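Local coordinates for putative nucleic acid-binding lipoprotein (Klebsiella pneumoniae subsp. pneumoniae MGH 78578, PDB 3F1Z), which is of unknown function but, as a putative lipoprotein with an OB-fold, may bind nucleic acid, at residues 103-116 with 121-133. Sequence-based numbering, arbitrary orientation.
Sequences LSNGSVATIVGQVH and STIPTLQNPKVVK
V112 and K130 face each other as a hydrogen-bonded antiparallel pair, V112 N reaching K130 O at 2.9 Å and K130 N returning to V112 O at 2.8 Å. Q114 and Q127 form a second such pair, in which Q127 N meets Q114 O almost straight (174°) and on a lone pair. Between them the register slips by one residue, a beta bulge at the corner the chain turns at N128. A classic bulge lies at the other end: V132 and K133 both face T110, whose O accepts a 2.9 Å bond from V132 N and a weak one from K133 N, while T110 N donates to K133 O.

Apolar contacts line both faces. On one, I111 sends CG2 to P129 CB (3.8 Å) and packs CG1 against V131 CG2, which also meets L103 CD2; F90 of strand 88-93 adjoins I111. On the other, the CG2 atoms of V112 and V132 touch at 3.4 Å.

Polar and ring contacts gather at Q114, H116 and Q127. Q127 CG, set beside the backbone N by chi1 (-55°), lies over one H116 ring face in a CH-pi contact, 3.6 Å from the centroid; a bend at chi2 lets NE2 bond T125 O. H116 NE2 donates to Q114 OE1 from above the carbonyl plane, whereas Q114 NE2 binds G49 O. One water links H116 N to T125 O.

With 51-65 paired along the far edge of 108-114, the bend at N128 lets 129-131 pair with 108-114 and 125-127 run parallel to 88-93, the pairing that closes the five-stranded barrel of an OB-fold.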
# COMPACT_ATOMS: atom_id res chain seq x y z
N LEU A 103 2.41 -6.53 11.71
CA LEU A 103 1.60 -5.32 11.78
C LEU A 103 0.54 -5.47 12.85
O LEU A 103 0.35 -6.55 13.43
CB LEU A 103 0.91 -5.12 10.46
CG LEU A 103 1.80 -4.80 9.28
CD1 LEU A 103 0.92 -4.74 8.01
CD2 LEU A 103 2.54 -3.50 9.53
N SER A 104 -0.13 -4.37 13.14
CA SER A 104 -1.19 -4.35 14.14
C SER A 104 -2.28 -3.29 13.82
O SER A 104 -1.97 -2.16 13.48
CB SER A 104 -0.56 -4.11 15.50
OG SER A 104 -1.57 -4.15 16.47
N ASN A 105 -3.55 -3.67 13.86
CA ASN A 105 -4.64 -2.74 13.62
C ASN A 105 -4.59 -1.64 14.67
O ASN A 105 -4.47 -1.91 15.85
CB ASN A 105 -6.01 -3.43 13.69
CG ASN A 105 -6.31 -4.29 12.46
OD1 ASN A 105 -6.03 -3.91 11.30
ND2 ASN A 105 -6.92 -5.46 12.71
N GLY A 106 -4.67 -0.38 14.24
CA GLY A 106 -4.57 0.72 15.18
C GLY A 106 -3.14 1.26 15.32
O GLY A 106 -2.95 2.29 15.98
N SER A 107 -2.15 0.59 14.72
CA SER A 107 -0.74 1.02 14.80
C SER A 107 -0.30 1.68 13.52
O SER A 107 -0.70 1.28 12.41
CB SER A 107 0.18 -0.16 15.06
OG SER A 107 0.03 -0.64 16.39
N VAL A 108 0.52 2.71 13.68
CA VAL A 108 1.07 3.42 12.54
C VAL A 108 2.08 2.50 11.89
O VAL A 108 2.78 1.78 12.57
CB VAL A 108 1.73 4.76 12.99
CG1 VAL A 108 2.47 5.42 11.86
CG2 VAL A 108 0.70 5.71 13.55
N ALA A 109 2.13 2.46 10.57
CA ALA A 109 3.15 1.68 9.87
C ALA A 109 3.56 2.42 8.61
O ALA A 109 2.85 3.33 8.18
CB ALA A 109 2.64 0.30 9.50
N THR A 110 4.68 2.01 8.03
CA THR A 110 5.19 2.54 6.80
C THR A 110 5.47 1.35 5.95
O THR A 110 6.18 0.43 6.35
CB THR A 110 6.49 3.32 7.01
OG1 THR A 110 6.26 4.33 7.98
CG2 THR A 110 6.97 3.99 5.69
N ILE A 111 4.92 1.38 4.74
CA ILE A 111 5.02 0.28 3.80
C ILE A 111 5.38 0.79 2.41
O ILE A 111 4.85 1.80 1.94
CB ILE A 111 3.66 -0.44 3.74
CG1 ILE A 111 3.22 -0.84 5.16
CG2 ILE A 111 3.71 -1.67 2.80
CD1 ILE A 111 1.92 -1.61 5.24
N VAL A 112 6.34 0.11 1.78
CA VAL A 112 6.75 0.39 0.42
C VAL A 112 5.95 -0.55 -0.45
O VAL A 112 5.82 -1.72 -0.12
CB VAL A 112 8.22 0.11 0.19
CG1 VAL A 112 8.62 0.37 -1.34
CG2 VAL A 112 8.98 0.99 1.02
N GLY A 113 5.42 -0.06 -1.57
CA GLY A 113 4.65 -0.90 -2.46
C GLY A 113 4.77 -0.37 -3.85
O GLY A 113 5.20 0.79 -4.03
N GLN A 114 4.35 -1.19 -4.83
CA GLN A 114 4.45 -0.85 -6.25
C GLN A 114 3.11 -0.60 -6.88
O GLN A 114 2.15 -1.33 -6.63
CB GLN A 114 5.16 -1.96 -6.99
CG GLN A 114 5.52 -1.58 -8.41
CD GLN A 114 6.30 -2.66 -9.14
OE1 GLN A 114 6.05 -3.86 -8.94
NE2 GLN A 114 7.21 -2.25 -10.01
N VAL A 115 3.02 0.44 -7.71
CA VAL A 115 1.78 0.76 -8.41
C VAL A 115 1.68 -0.03 -9.69
O VAL A 115 2.56 0.01 -10.56
CB VAL A 115 1.65 2.26 -8.76
CG1 VAL A 115 0.34 2.52 -9.50
CG2 VAL A 115 1.75 3.13 -7.50
N HIS A 116 0.63 -0.83 -9.76
CA HIS A 116 0.27 -1.60 -10.95
C HIS A 116 -0.94 -0.87 -11.50
O HIS A 116 -1.42 0.09 -10.90
CB HIS A 116 -0.05 -3.04 -10.55
CG HIS A 116 1.17 -3.85 -10.25
ND1 HIS A 116 1.15 -5.23 -10.15
CD2 HIS A 116 2.46 -3.48 -10.06
CE1 HIS A 116 2.37 -5.66 -9.86
NE2 HIS A 116 3.19 -4.62 -9.83
N SER A 121 -11.66 0.83 -10.27
CA SER A 121 -11.34 1.40 -9.01
C SER A 121 -10.75 2.79 -9.24
O SER A 121 -10.40 3.12 -10.38
CB SER A 121 -10.34 0.50 -8.29
OG SER A 121 -10.10 1.09 -7.06
N THR A 122 -10.72 3.60 -8.18
CA THR A 122 -10.14 4.94 -8.23
C THR A 122 -8.92 5.01 -7.31
O THR A 122 -8.14 5.94 -7.37
CB THR A 122 -11.13 6.01 -7.84
OG1 THR A 122 -11.55 5.80 -6.49
CG2 THR A 122 -12.34 5.99 -8.75
N ILE A 123 -8.75 4.00 -6.48
CA ILE A 123 -7.62 3.93 -5.56
C ILE A 123 -6.80 2.69 -5.88
O ILE A 123 -7.33 1.61 -6.13
CB ILE A 123 -8.10 3.91 -4.09
CG1 ILE A 123 -8.83 5.22 -3.81
CG2 ILE A 123 -6.93 3.78 -3.17
CD1 ILE A 123 -9.66 5.20 -2.54
N PRO A 124 -5.50 2.86 -5.94
CA PRO A 124 -4.65 1.70 -6.19
C PRO A 124 -4.52 0.77 -5.00
O PRO A 124 -4.60 1.21 -3.87
CB PRO A 124 -3.28 2.32 -6.45
CG PRO A 124 -3.30 3.59 -5.86
CD PRO A 124 -4.71 4.09 -5.81
N THR A 125 -4.37 -0.51 -5.29
CA THR A 125 -3.99 -1.50 -4.30
C THR A 125 -2.52 -1.73 -4.61
O THR A 125 -2.16 -2.20 -5.70
CB THR A 125 -4.80 -2.80 -4.43
OG1 THR A 125 -6.18 -2.51 -4.18
CG2 THR A 125 -4.32 -3.81 -3.40
N LEU A 126 -1.66 -1.32 -3.69
CA LEU A 126 -0.23 -1.45 -3.86
C LEU A 126 0.18 -2.94 -3.79
O LEU A 126 -0.35 -3.69 -2.95
CB LEU A 126 0.53 -0.58 -2.85
CG LEU A 126 0.36 0.92 -3.10
CD1 LEU A 126 1.16 1.76 -2.10
CD2 LEU A 126 0.78 1.26 -4.50
N GLN A 127 1.06 -3.32 -4.70
CA GLN A 127 1.50 -4.69 -4.90
C GLN A 127 2.94 -4.89 -4.43
O GLN A 127 3.67 -3.91 -4.29
CB GLN A 127 1.43 -5.00 -6.41
CG GLN A 127 0.05 -4.75 -6.99
CD GLN A 127 -1.01 -5.66 -6.41
OE1 GLN A 127 -0.76 -6.84 -6.18
NE2 GLN A 127 -2.21 -5.13 -6.16
N ASN A 128 3.35 -6.16 -4.26
CA ASN A 128 4.72 -6.55 -3.81
C ASN A 128 5.26 -5.74 -2.65
O ASN A 128 6.36 -5.28 -2.66
CB ASN A 128 5.69 -6.50 -4.96
CG ASN A 128 5.27 -7.41 -6.09
OD1 ASN A 128 5.02 -8.62 -5.87
ND2 ASN A 128 5.18 -6.85 -7.31
N PRO A 129 4.44 -5.56 -1.62
CA PRO A 129 4.85 -4.64 -0.60
C PRO A 129 5.88 -5.12 0.33
O PRO A 129 6.09 -6.32 0.47
CB PRO A 129 3.55 -4.38 0.18
CG PRO A 129 2.52 -5.16 -0.46
CD PRO A 129 3.12 -6.13 -1.36
N LYS A 130 6.46 -4.17 1.05
CA LYS A 130 7.51 -4.46 2.04
C LYS A 130 7.30 -3.54 3.25
O LYS A 130 7.25 -2.31 3.10
CB LYS A 130 8.89 -4.24 1.41
CG LYS A 130 10.07 -4.65 2.26
CD LYS A 130 11.42 -4.06 1.67
CE LYS A 130 12.73 -4.52 2.37
NZ LYS A 130 13.96 -3.93 1.59
N VAL A 131 7.12 -4.12 4.42
CA VAL A 131 6.94 -3.30 5.60
C VAL A 131 8.30 -2.77 6.04
O VAL A 131 9.23 -3.53 6.24
CB VAL A 131 6.27 -4.06 6.76
CG1 VAL A 131 6.31 -3.19 8.07
CG2 VAL A 131 4.82 -4.45 6.38
N VAL A 132 8.41 -1.45 6.15
CA VAL A 132 9.67 -0.78 6.49
C VAL A 132 9.78 -0.68 7.99
O VAL A 132 10.76 -1.15 8.57
CB VAL A 132 9.72 0.63 5.89
CG1 VAL A 132 10.99 1.34 6.33
CG2 VAL A 132 9.59 0.55 4.36
N LYS A 133 8.79 -0.05 8.61
CA LYS A 133 8.68 0.06 10.08
C LYS A 133 7.22 0.32 10.53
O LYS A 133 6.28 0.30 9.71
CB LYS A 133 9.60 1.16 10.64
CG LYS A 133 9.20 2.55 10.22
CD LYS A 133 10.29 3.58 10.49
CE LYS A 133 9.86 4.95 9.93
NZ LYS A 133 11.03 5.68 9.44
OXT LYS A 133 6.98 0.55 11.73
O HOH W 1 -1.50 -0.68 -7.74